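Local coordinates for superoxide dismutase (Candida albicans, PDB 4GUN), which probably protects cells from oxidative damage by using manganese to convert superoxide into hydrogen peroxide and molecular oxygen, at residues N45-A50 with Q68-H73; S9-D14 with G75-H80; K96-S101 with K106-Q111; S116-I121 with L147-T152. The protein carries 2 engineered substitutions. All coordinates share one frame; numbering follows the deposited sequence.

Contact 1. Residues N45-A50 with Q68-H73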
loop_
_atom_site.group_PDB
_atom_site.type_symbol
_atom_site.label_atom_id
_atom_site.label_comp_id
_atom_site.label_asym_id
_atom_site.label_seq_id
_atom_site.Cartn_x
_atom_site.Cartn_y
_atom_site.Cartn_z
ATOM N N ASN A 45 13.413 18.433 -7.864
ATOM C CA ASN A 45 14.455 18.799 -8.843
ATOM C C ASN A 45 15.665 17.844 -8.834
ATOM O O ASN A 45 16.212 17.542 -9.901
ATOM C CB ASN A 45 14.843 20.281 -8.753
ATOM C CG ASN A 45 13.707 21.249 -8.997
ATOM O OD1 ASN A 45 12.812 21.023 -9.817
ATOM N ND2 ASN A 45 13.708 22.352 -8.272
ATOM N N ALA A 46 16.038 17.325 -7.646
ATOM C CA ALA A 46 17.126 16.355 -7.500
ATOM C C ALA A 46 16.703 14.997 -8.059
ATOM O O ALA A 46 17.504 14.380 -8.761
ATOM C CB ALA A 46 17.534 16.214 -6.038
ATOM N N ALA A 47 15.449 14.546 -7.780
ATOM C CA ALA A 47 14.899 13.265 -8.279
ATOM C C ALA A 47 14.844 13.244 -9.787
ATOM O O ALA A 47 15.139 12.207 -10.389
ATOM C CB ALA A 47 13.506 13.008 -7.714
ATOM N N ILE A 48 14.468 14.375 -10.406
ATOM C CA ILE A 48 14.408 14.475 -11.867
ATOM C C ILE A 48 15.803 14.366 -12.485
ATOM O O ILE A 48 15.968 13.695 -13.505
ATOM C CB ILE A 48 13.592 15.711 -12.352
ATOM C CG1 ILE A 48 12.070 15.462 -12.218
ATOM C CG2 ILE A 48 13.966 16.171 -13.789
ATOM C CD1 ILE A 48 11.519 14.086 -12.682
ATOM N N ASP A 49 16.795 15.005 -11.849
ATOM C CA ASP A 49 18.177 14.963 -12.317
ATOM C C ASP A 49 18.701 13.514 -12.234
ATOM O O ASP A 49 19.356 13.030 -13.174
ATOM C CB ASP A 49 19.052 15.913 -11.482
ATOM C CG ASP A 49 20.432 16.146 -12.067
ATOM O OD1 ASP A 49 21.352 16.480 -11.292
ATOM O OD2 ASP A 49 20.589 16.001 -13.302
ATOM N N ALA A 50 18.377 12.817 -11.114
ATOM C CA ALA A 50 18.789 11.428 -10.900
ATOM C C ALA A 50 18.135 10.488 -11.937
ATOM O O ALA A 50 18.790 9.572 -12.451
ATOM C CB ALA A 50 18.453 10.996 -9.479
ATOM N N GLN A 68 9.644 6.517 -6.666
ATOM C CA GLN A 68 9.049 6.820 -5.354
ATOM C C GLN A 68 9.325 8.269 -4.932
ATOM O O GLN A 68 8.431 8.922 -4.409
ATOM C CB GLN A 68 9.532 5.826 -4.271
ATOM C CG GLN A 68 8.764 5.879 -2.921
ATOM C CD GLN A 68 7.252 5.996 -3.016
ATOM O OE1 GLN A 68 6.576 5.282 -3.772
ATOM N NE2 GLN A 68 6.684 6.887 -2.215
ATOM N N ASN A 69 10.541 8.777 -5.209
ATOM C CA ASN A 69 10.936 10.148 -4.862
ATOM C C ASN A 69 10.271 11.168 -5.752
ATOM O O ASN A 69 9.999 12.282 -5.305
ATOM C CB ASN A 69 12.458 10.291 -4.852
ATOM C CG ASN A 69 13.116 9.365 -3.867
ATOM O OD1 ASN A 69 12.538 9.016 -2.832
ATOM N ND2 ASN A 69 14.303 8.885 -4.211
ATOM N N ILE A 70 9.945 10.765 -6.997
ATOM C CA ILE A 70 9.234 11.601 -7.947
ATOM C C ILE A 70 7.800 11.805 -7.458
ATOM O O ILE A 70 7.352 12.944 -7.334
ATOM C CB ILE A 70 9.329 11.019 -9.384
ATOM C CG1 ILE A 70 10.785 11.156 -9.922
ATOM C CG2 ILE A 70 8.319 11.712 -10.317
ATOM C CD1 ILE A 70 11.072 10.272 -11.166
ATOM N N LYS A 71 7.103 10.698 -7.158
ATOM C CA LYS A 71 5.743 10.658 -6.609
ATOM C C LYS A 71 5.647 11.524 -5.346
ATOM O O LYS A 71 4.763 12.370 -5.255
ATOM C CB LYS A 71 5.338 9.199 -6.286
ATOM C CG LYS A 71 3.857 9.017 -5.916
ATOM C CD LYS A 71 3.508 7.592 -5.432
ATOM C CE LYS A 71 3.851 7.363 -3.967
ATOM N NZ LYS A 71 3.156 6.181 -3.364
ATOM N N PHE A 72 6.586 11.327 -4.404
ATOM C CA PHE A 72 6.606 12.002 -3.106
ATOM C C PHE A 72 6.847 13.493 -3.176
ATOM O O PHE A 72 6.044 14.266 -2.649
ATOM C CB PHE A 72 7.614 11.320 -2.154
ATOM C CG PHE A 72 7.610 11.851 -0.739
ATOM C CD1 PHE A 72 6.566 11.552 0.130
ATOM C CD2 PHE A 72 8.667 12.627 -0.268
ATOM C CE1 PHE A 72 6.569 12.028 1.442
ATOM C CE2 PHE A 72 8.682 13.089 1.057
ATOM C CZ PHE A 72 7.638 12.777 1.906
ATOM N N HIS A 73 7.959 13.900 -3.780
ATOM C CA HIS A 73 8.291 15.323 -3.836
ATOM C C HIS A 73 7.440 16.072 -4.851
ATOM O O HIS A 73 7.076 17.216 -4.606
ATOM C CB HIS A 73 9.797 15.554 -3.997
ATOM C CG HIS A 73 10.641 14.952 -2.916
ATOM N ND1 HIS A 73 10.718 15.520 -1.643
ATOM C CD2 HIS A 73 11.473 13.884 -2.964
ATOM C CE1 HIS A 73 11.563 14.766 -0.965
ATOM N NE2 HIS A 73 12.046 13.773 -1.722
#

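Contact 2. Residues S9-D14 with G75-H80. With MN (manganese (II) ion), chain Q.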
loop_
_atom_site.group_PDB
_atom_site.type_symbol
_atom_site.label_atom_id
_atom_site.label_comp_id
_atom_site.label_asym_id
_atom_site.label_seq_id
_atom_site.Cartn_x
_atom_site.Cartn_y
_atom_site.Cartn_z
ATOM N N SER A 9 9.782 25.616 -8.695
ATOM C CA SER A 9 10.201 26.599 -7.704
ATOM C C SER A 9 9.118 26.821 -6.674
ATOM O O SER A 9 7.968 26.431 -6.887
ATOM C CB SER A 9 10.645 27.895 -8.381
ATOM O OG SER A 9 9.590 28.501 -9.104
ATOM N N LEU A 10 9.490 27.390 -5.533
ATOM C CA LEU A 10 8.542 27.672 -4.467
ATOM C C LEU A 10 7.565 28.746 -4.960
ATOM O O LEU A 10 8.034 29.782 -5.419
ATOM C CB LEU A 10 9.291 28.159 -3.212
ATOM C CG LEU A 10 8.465 28.341 -1.936
ATOM C CD1 LEU A 10 8.098 27.010 -1.342
ATOM C CD2 LEU A 10 9.252 29.155 -0.900
ATOM N N PRO A 11 6.224 28.524 -4.919
ATOM C CA PRO A 11 5.298 29.573 -5.391
ATOM C C PRO A 11 5.241 30.765 -4.431
ATOM O O PRO A 11 5.597 30.645 -3.252
ATOM C CB PRO A 11 3.950 28.849 -5.446
ATOM C CG PRO A 11 4.042 27.828 -4.341
ATOM C CD PRO A 11 5.483 27.351 -4.407
ATOM N N LYS A 12 4.806 31.920 -4.951
ATOM C CA LYS A 12 4.631 33.142 -4.172
ATOM C C LYS A 12 3.312 32.992 -3.420
ATOM O O LYS A 12 2.340 32.502 -4.005
ATOM C CB LYS A 12 4.589 34.358 -5.117
ATOM N N ILE A 13 3.278 33.357 -2.126
ATOM C CA ILE A 13 2.075 33.221 -1.272
ATOM C C ILE A 13 1.284 34.537 -1.224
ATOM O O ILE A 13 1.845 35.554 -0.843
ATOM C CB ILE A 13 2.442 32.706 0.153
ATOM C CG1 ILE A 13 3.476 31.547 0.132
ATOM C CG2 ILE A 13 1.202 32.373 0.982
ATOM C CD1 ILE A 13 3.032 30.211 -0.487
ATOM N N ASP A 14 -0.024 34.495 -1.552
ATOM C CA ASP A 14 -0.931 35.657 -1.628
ATOM C C ASP A 14 -1.419 36.218 -0.269
ATOM O O ASP A 14 -2.392 36.981 -0.223
ATOM C CB ASP A 14 -2.129 35.355 -2.558
ATOM C CG ASP A 14 -1.797 34.610 -3.846
ATOM O OD1 ASP A 14 -0.747 34.928 -4.473
ATOM O OD2 ASP A 14 -2.608 33.746 -4.257
ATOM N N GLY A 75 4.333 15.206 -5.593
ATOM C CA GLY A 75 3.043 15.239 -4.907
ATOM C C GLY A 75 3.021 16.300 -3.824
ATOM O O GLY A 75 2.058 17.058 -3.718
ATOM N N GLY A 76 4.094 16.369 -3.035
ATOM C CA GLY A 76 4.231 17.365 -1.972
ATOM C C GLY A 76 4.150 18.783 -2.490
ATOM O O GLY A 76 3.481 19.618 -1.892
ATOM N N HIS A 77 4.806 19.054 -3.636
ATOM C CA HIS A 77 4.775 20.383 -4.271
ATOM C C HIS A 77 3.368 20.729 -4.750
ATOM O O HIS A 77 2.894 21.840 -4.495
ATOM C CB HIS A 77 5.752 20.464 -5.454
ATOM C CG HIS A 77 5.614 21.731 -6.250
ATOM N ND1 HIS A 77 5.977 22.976 -5.717
ATOM C CD2 HIS A 77 5.219 21.904 -7.536
ATOM C CE1 HIS A 77 5.762 23.854 -6.689
ATOM N NE2 HIS A 77 5.278 23.261 -7.790
ATOM N N THR A 78 2.712 19.764 -5.438
ATOM C CA THR A 78 1.354 19.907 -5.980
ATOM C C THR A 78 0.350 20.135 -4.852
ATOM O O THR A 78 -0.470 21.060 -4.943
ATOM C CB THR A 78 0.988 18.669 -6.817
ATOM O OG1 THR A 78 1.883 18.593 -7.922
ATOM C CG2 THR A 78 -0.464 18.697 -7.313
ATOM N N ASN A 79 0.419 19.306 -3.798
ATOM C CA ASN A 79 -0.499 19.400 -2.637
ATOM C C ASN A 79 -0.359 20.726 -1.882
ATOM O O ASN A 79 -1.367 21.377 -1.601
ATOM C CB ASN A 79 -0.319 18.209 -1.695
ATOM C CG ASN A 79 -0.829 16.883 -2.239
ATOM O OD1 ASN A 79 -1.681 16.840 -3.128
ATOM N ND2 ASN A 79 -0.344 15.767 -1.691
ATOM N N HIS A 80 0.884 21.124 -1.554
ATOM C CA HIS A 80 1.130 22.376 -0.851
ATOM C C HIS A 80 0.729 23.608 -1.673
ATOM O O HIS A 80 0.074 24.483 -1.125
ATOM C CB HIS A 80 2.554 22.431 -0.272
ATOM C CG HIS A 80 2.720 21.517 0.913
ATOM N ND1 HIS A 80 3.076 20.189 0.756
ATOM C CD2 HIS A 80 2.493 21.746 2.227
ATOM C CE1 HIS A 80 3.112 19.675 1.974
ATOM N NE2 HIS A 80 2.798 20.580 2.895
HETATM MN MN MN Q . 2.286 19.928 4.857
HETATM O O HOH W 1 1.932 17.885 4.251
#

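Contact 3. Residues K96-S101 with K106-Q111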
loop_
_atom_site.group_PDB
_atom_site.type_symbol
_atom_site.label_atom_id
_atom_site.label_comp_id
_atom_site.label_asym_id
_atom_site.label_seq_id
_atom_site.Cartn_x
_atom_site.Cartn_y
_atom_site.Cartn_z
ATOM N N LYS A 96 -15.578 32.562 3.808
ATOM C CA LYS A 96 -16.840 32.940 3.144
ATOM C C LYS A 96 -17.308 31.794 2.265
ATOM O O LYS A 96 -16.576 31.366 1.375
ATOM C CB LYS A 96 -16.723 34.254 2.351
ATOM N N HIS A 97 -18.500 31.246 2.564
ATOM C CA HIS A 97 -19.057 30.112 1.829
ATOM C C HIS A 97 -19.219 30.419 0.335
ATOM O O HIS A 97 -19.324 31.602 -0.020
ATOM C CB HIS A 97 -20.363 29.643 2.472
ATOM C CG HIS A 97 -20.179 28.909 3.766
ATOM N ND1 HIS A 97 -21.274 28.496 4.518
ATOM C CD2 HIS A 97 -19.043 28.534 4.405
ATOM C CE1 HIS A 97 -20.776 27.894 5.585
ATOM N NE2 HIS A 97 -19.436 27.893 5.568
ATOM N N PRO A 98 -19.152 29.416 -0.577
ATOM C CA PRO A 98 -19.241 29.754 -2.010
ATOM C C PRO A 98 -20.631 30.249 -2.424
ATOM O O PRO A 98 -21.639 29.911 -1.784
ATOM C CB PRO A 98 -18.796 28.468 -2.721
ATOM C CG PRO A 98 -19.024 27.391 -1.762
ATOM C CD PRO A 98 -18.983 27.958 -0.374
ATOM N N ASP A 99 -20.668 31.099 -3.462
ATOM C CA ASP A 99 -21.911 31.657 -3.995
ATOM C C ASP A 99 -22.750 30.494 -4.536
ATOM O O ASP A 99 -22.244 29.701 -5.332
ATOM C CB ASP A 99 -21.607 32.716 -5.075
ATOM C CG ASP A 99 -22.818 33.253 -5.828
ATOM O OD1 ASP A 99 -22.664 33.621 -7.009
ATOM O OD2 ASP A 99 -23.919 33.281 -5.241
ATOM N N THR A 100 -23.992 30.337 -4.013
ATOM C CA THR A 100 -24.913 29.235 -4.367
ATOM C C THR A 100 -25.363 29.201 -5.822
ATOM O O THR A 100 -25.865 28.167 -6.270
ATOM C CB THR A 100 -26.075 29.128 -3.390
ATOM O OG1 THR A 100 -26.684 30.411 -3.261
ATOM C CG2 THR A 100 -25.648 28.595 -2.037
ATOM N N SER A 101 -25.171 30.323 -6.565
ATOM C CA SER A 101 -25.514 30.427 -7.988
ATOM C C SER A 101 -24.316 30.038 -8.872
ATOM O O SER A 101 -24.501 29.822 -10.070
ATOM C CB SER A 101 -26.011 31.832 -8.332
ATOM O OG SER A 101 -24.961 32.779 -8.247
ATOM N N LYS A 106 -23.904 25.530 -6.800
ATOM C CA LYS A 106 -25.079 24.816 -7.312
ATOM C C LYS A 106 -24.887 23.310 -7.097
ATOM O O LYS A 106 -25.826 22.634 -6.680
ATOM C CB LYS A 106 -25.269 25.087 -8.824
ATOM C CG LYS A 106 -26.149 26.291 -9.136
ATOM C CD LYS A 106 -26.868 26.155 -10.488
ATOM C CE LYS A 106 -26.039 26.627 -11.656
ATOM N NZ LYS A 106 -26.746 26.421 -12.946
ATOM N N GLN A 107 -23.674 22.791 -7.364
ATOM C CA GLN A 107 -23.376 21.363 -7.179
ATOM C C GLN A 107 -23.426 20.933 -5.705
ATOM O O GLN A 107 -23.990 19.883 -5.422
ATOM C CB GLN A 107 -22.071 20.950 -7.869
ATOM C CG GLN A 107 -21.969 19.439 -8.126
ATOM C CD GLN A 107 -22.908 18.918 -9.193
ATOM O OE1 GLN A 107 -23.315 19.637 -10.111
ATOM N NE2 GLN A 107 -23.235 17.637 -9.119
ATOM N N ILE A 108 -22.875 21.762 -4.781
ATOM C CA ILE A 108 -22.886 21.531 -3.330
ATOM C C ILE A 108 -24.333 21.410 -2.846
ATOM O O ILE A 108 -24.654 20.475 -2.109
ATOM C CB ILE A 108 -22.107 22.638 -2.555
ATOM C CG1 ILE A 108 -20.583 22.586 -2.882
ATOM C CG2 ILE A 108 -22.367 22.563 -1.018
ATOM C CD1 ILE A 108 -19.800 23.769 -2.438
ATOM N N VAL A 109 -25.192 22.357 -3.271
ATOM C CA VAL A 109 -26.603 22.408 -2.896
ATOM C C VAL A 109 -27.339 21.170 -3.411
ATOM O O VAL A 109 -28.036 20.502 -2.637
ATOM C CB VAL A 109 -27.272 23.745 -3.301
ATOM C CG1 VAL A 109 -28.795 23.666 -3.186
ATOM C CG2 VAL A 109 -26.721 24.910 -2.474
ATOM N N ALA A 110 -27.127 20.822 -4.686
ATOM C CA ALA A 110 -27.766 19.641 -5.288
ATOM C C ALA A 110 -27.395 18.346 -4.559
ATOM O O ALA A 110 -28.279 17.553 -4.239
ATOM C CB ALA A 110 -27.382 19.536 -6.762
ATOM N N GLN A 111 -26.093 18.138 -4.297
ATOM C CA GLN A 111 -25.570 16.910 -3.684
ATOM C C GLN A 111 -25.581 16.784 -2.168
ATOM O O GLN A 111 -25.763 15.674 -1.681
ATOM C CB GLN A 111 -24.155 16.651 -4.187
ATOM C CG GLN A 111 -24.085 16.296 -5.669
ATOM C CD GLN A 111 -22.721 15.805 -6.043
ATOM O OE1 GLN A 111 -22.010 16.444 -6.803
ATOM N NE2 GLN A 111 -22.314 14.671 -5.500
#

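Contact 4. Residues S116-I121 with L147-T152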
loop_
_atom_site.group_PDB
_atom_site.type_symbol
_atom_site.label_atom_id
_atom_site.label_comp_id
_atom_site.label_asym_id
_atom_site.label_seq_id
_atom_site.Cartn_x
_atom_site.Cartn_y
_atom_site.Cartn_z
ATOM N N SER A 116 -22.189 23.495 5.080
ATOM C CA SER A 116 -22.006 22.949 6.415
ATOM C C SER A 116 -22.020 21.422 6.428
ATOM O O SER A 116 -21.181 20.831 7.104
ATOM C CB SER A 116 -23.008 23.540 7.399
ATOM O OG SER A 116 -24.332 23.217 7.017
ATOM N N ASN A 117 -22.921 20.785 5.639
ATOM C CA ASN A 117 -23.009 19.324 5.550
ATOM C C ASN A 117 -21.776 18.746 4.857
ATOM O O ASN A 117 -21.258 17.719 5.283
ATOM C CB ASN A 117 -24.303 18.874 4.843
ATOM C CG ASN A 117 -24.578 17.375 4.917
ATOM O OD1 ASN A 117 -24.190 16.679 5.869
ATOM N ND2 ASN A 117 -25.292 16.845 3.925
ATOM N N LEU A 118 -21.308 19.409 3.801
ATOM C CA LEU A 118 -20.103 19.028 3.079
ATOM C C LEU A 118 -18.867 19.160 4.004
ATOM O O LEU A 118 -18.018 18.259 4.020
ATOM C CB LEU A 118 -19.959 19.898 1.817
ATOM C CG LEU A 118 -18.655 19.752 1.009
ATOM C CD1 LEU A 118 -18.385 18.259 0.574
ATOM C CD2 LEU A 118 -18.635 20.692 -0.161
ATOM N N ILE A 119 -18.792 20.253 4.800
ATOM C CA ILE A 119 -17.693 20.466 5.769
ATOM C C ILE A 119 -17.704 19.333 6.828
ATOM O O ILE A 119 -16.632 18.805 7.176
ATOM C CB ILE A 119 -17.763 21.902 6.388
ATOM C CG1 ILE A 119 -17.413 22.981 5.327
ATOM C CG2 ILE A 119 -16.851 22.035 7.631
ATOM C CD1 ILE A 119 -17.596 24.443 5.813
ATOM N N ASP A 120 -18.916 18.931 7.297
ATOM C CA ASP A 120 -19.062 17.834 8.277
ATOM C C ASP A 120 -18.534 16.512 7.736
ATOM O O ASP A 120 -17.838 15.789 8.452
ATOM C CB ASP A 120 -20.519 17.660 8.717
ATOM C CG ASP A 120 -21.048 18.736 9.630
ATOM O OD1 ASP A 120 -20.224 19.415 10.299
ATOM O OD2 ASP A 120 -22.283 18.901 9.688
ATOM N N ILE A 121 -18.875 16.198 6.478
ATOM C CA ILE A 121 -18.417 14.991 5.782
ATOM C C ILE A 121 -16.879 15.021 5.629
ATOM O O ILE A 121 -16.223 14.028 5.952
ATOM C CB ILE A 121 -19.177 14.773 4.446
ATOM C CG1 ILE A 121 -20.651 14.423 4.712
ATOM C CG2 ILE A 121 -18.512 13.689 3.600
ATOM C CD1 ILE A 121 -21.598 14.774 3.575
ATOM N N LEU A 147 -19.282 15.823 -7.193
ATOM C CA LEU A 147 -18.345 16.074 -6.127
ATOM C C LEU A 147 -18.253 14.834 -5.250
ATOM O O LEU A 147 -19.204 14.051 -5.156
ATOM C CB LEU A 147 -18.837 17.256 -5.273
ATOM C CG LEU A 147 -18.883 18.637 -5.939
ATOM C CD1 LEU A 147 -19.655 19.605 -5.075
ATOM C CD2 LEU A 147 -17.457 19.172 -6.257
ATOM N N ASP A 148 -17.096 14.666 -4.596
ATOM C CA ASP A 148 -16.861 13.591 -3.646
ATOM C C ASP A 148 -15.758 14.045 -2.712
ATOM O O ASP A 148 -15.024 14.974 -3.048
ATOM C CB ASP A 148 -16.487 12.276 -4.349
ATOM C CG ASP A 148 -16.559 10.999 -3.497
ATOM O OD1 ASP A 148 -17.365 10.966 -2.510
ATOM O OD2 ASP A 148 -15.848 10.030 -3.831
ATOM N N VAL A 149 -15.679 13.446 -1.524
ATOM C CA VAL A 149 -14.611 13.750 -0.569
ATOM C C VAL A 149 -13.737 12.493 -0.542
ATOM O O VAL A 149 -14.268 11.396 -0.330
ATOM C CB VAL A 149 -15.097 14.165 0.859
ATOM C CG1 VAL A 149 -13.918 14.646 1.713
ATOM C CG2 VAL A 149 -16.175 15.254 0.793
ATOM N N VAL A 150 -12.424 12.648 -0.806
ATOM C CA VAL A 150 -11.440 11.543 -0.844
ATOM C C VAL A 150 -10.227 11.863 0.065
ATOM O O VAL A 150 -9.979 13.020 0.373
ATOM C CB VAL A 150 -11.011 11.213 -2.317
ATOM C CG1 VAL A 150 -10.259 12.362 -2.952
ATOM C CG2 VAL A 150 -10.177 9.935 -2.416
ATOM N N THR A 151 -9.503 10.837 0.503
ATOM C CA THR A 151 -8.276 11.039 1.276
ATOM C C THR A 151 -7.111 10.389 0.545
ATOM O O THR A 151 -7.303 9.416 -0.185
ATOM C CB THR A 151 -8.364 10.489 2.709
ATOM O OG1 THR A 151 -8.555 9.080 2.644
ATOM C CG2 THR A 151 -9.418 11.185 3.556
ATOM N N THR A 152 -5.903 10.915 0.756
ATOM C CA THR A 152 -4.695 10.330 0.198
ATOM C C THR A 152 -3.720 10.175 1.350
ATOM O O THR A 152 -3.835 10.905 2.341
ATOM C CB THR A 152 -4.122 11.147 -0.973
ATOM O OG1 THR A 152 -3.444 12.304 -0.487
ATOM C CG2 THR A 152 -5.167 11.492 -2.057
#

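Contact 1. Residues N45-A50 with Q68-H73
The alpha-hairpin of the iron/manganese superoxide dismutases is closed here by A47 of helix 26-56 meeting N69 and I70 of helix 60-85. The two short helical segments run nearly antiparallel, at 155° between their N-to-C directions, with axes 8.9 Å apart at closest approach. A47 and I70 face each other, and their CA atoms are separated by 5.9 Å. The methyl of A47 is directed toward the partner helix and is touched by two residues in succession: its CB lies 4.0 Å from I70 CG1 and 4.1 Å from N69 CB. I70 and I48 do not point directly across; instead their ends bend inward. In both, CG1 lies anti to the carbonyl carbon (chi1 -77° in I48, -70° in I70), which brings the ethyl branch into the interface. I48 CD1 comes within 4.1 Å of I70 CG1, the two side chains crossing at about a right angle. N69 contributes its CB, while H73, one turn further along, also directs its CB toward helix 26-56, and its ring packs on Y40 and Y44. Beyond the pair, I48 packs on V55 and I70 on V63, both of the second subunit, while N69 touches Q130 of the third, so the hairpin also takes part in the assembly. The small side chain of A47 lets the helix backbones approach, and the contact is held by aliphatic packing without a hydrogen bond across it.

Contact 2. Residues S9-D14 with G75-H80
H77, on the long helix 60-85 of the alpha-hairpin domain, meets the backbone of S9 and the ring of P11 in the N-terminal loop that precedes helix 26-56. The closer part of this small contact is at the imidazole: H77 CE1 lies 3.4 Å from S9 O and 4.2 Å from P11 CD, both reached obliquely to the ring. With CG anti to the backbone N (chi1 172°), the imidazole reaches out from the helix toward the loop. Its ND1 is hydrogen-bonded to H37 of helix 26-56, and L60 of the second subunit packs against the same residue. The looser side belongs to the loop. S9 is exposed and turns its CB away from the helix, and no hydrogen bond ties the two segments together.

One turn further on, the same helix carries H80, whose ring leads away from the loop into the metal site, where H32, D170, H174 and a water are the other ligands of the manganese. G76 O accepts from both H80 N and H80 ND1, which arrive from opposite faces of its carbonyl plane. The ND1 bond, 2.7 Å to G76 O, lies within the imidazole plane and, together with the metal bond, holds the ring's rotation. At the other ring nitrogen, H80 NE2 binds the manganese at 2.1 Å.

Contact 3. Residues K96-S101 with K106-Q111
K106, the first residue of segment 106-111, lies alongside the carbonyls of T100 and S101 in the preceding loop. Its CG comes 3.4 Å from T100 O, and further out its CE approaches S101 O at 3.9 Å. The chain bends at chi3 (-86°) between these two approaches. K106 N is also near T100 O, but the angle is too poor for a hydrogen bond. Q107 turns its CB away from the loop and gives its NE2 to Q111 OE1 along its own helix, at 2.9 Å and from above the acceptor's carbonyl plane. I108 points inward: its CD1 meets P98 CG at 3.8 Å, the two side chains crossing at about a right angle. This buried pair joins the loop after helix 60-85 to helix 103-112, a helix of the C-terminal domain of the iron/manganese superoxide dismutase fold. P98 is also packed by V115 of helix 115-127 and by W197 of helix 197-205. V109, on the exposed side, has CG2 anti to its carbonyl carbon and brings it to T100 CG2 at 3.9 Å. Within the loop, S101 OG donates to D99 OD1 at 2.7 Å, from above the carboxylate plane. At the end of the segment, Q111 leaves the loop behind, and its NE2 is hydrogen-bonded to N143 O of the fourth subunit.

Contact 4. Residues S116-I121 with L147-T152
Helix segment 116-121 lies beside strand segment 147-152, with I121 facing V149 at a CA separation of 7.5 Å. The backbones share no hydrogen bond. The strand instead pairs with the antiparallel strand 133-140, D148 with V138 and V150 with F136, while the helix keeps its own ladder, D120 N to S116 O and I121 N to N117 O. The side chains therefore make the contact, and V149 stands at its middle, its CB directed at the helix. One methyl does the touching: V149 CG2, anti to the carbonyl carbon, is met by L118 and I121, which stand one turn apart on the same helix. L118 CD1 reaches it at 3.7 Å and I121 CG2 at 4.0 Å, each side chain running at a slant to the valine. L118 does not point straight across; with CG anti to the backbone N (chi1 173°), its branched end swings nearer the strand. I121 points inward from the start and offers its CG2 methyl rather than its ethyl branch. L118 continues the apolar layer onto I108 and Y112 of helix 103-112 and onto I137 of strand 133-140. The backbone of V149 has a polar partner as well, its carbonyl O being bonded to the amine of K125 further along helix 115-127. Within the strand, L147 O accepts a hydrogen bond from N143 of the fourth subunit. A helix laid by its aliphatic residues on an outer strand of the three-stranded antiparallel sheet is the alpha/beta layering of the C-terminal domain in the iron/manganese superoxide dismutase fold.

Contacts 1 and 2 share helix 60-85, their centres 15 Å apart, and contact 1 is nested within the loop that contact 2 closes; both also touch the second subunit. Contacts 3 and 4 lie on the other side of the chain's centre, their own centres 13 Å apart, and join directly: Q111 OE1 is 2.8 Å from L147 N, a probable hydrogen bond, and I108 CG1 packs on L118 CD2 at 3.8 Å. The two groups are separate, with contacts 1 and 3 lying 38 Å apart between centres, although nearest atoms of contacts 2 and 4 come within about 5 Å. Of the four, contact 2 alone supplies a manganese ligand.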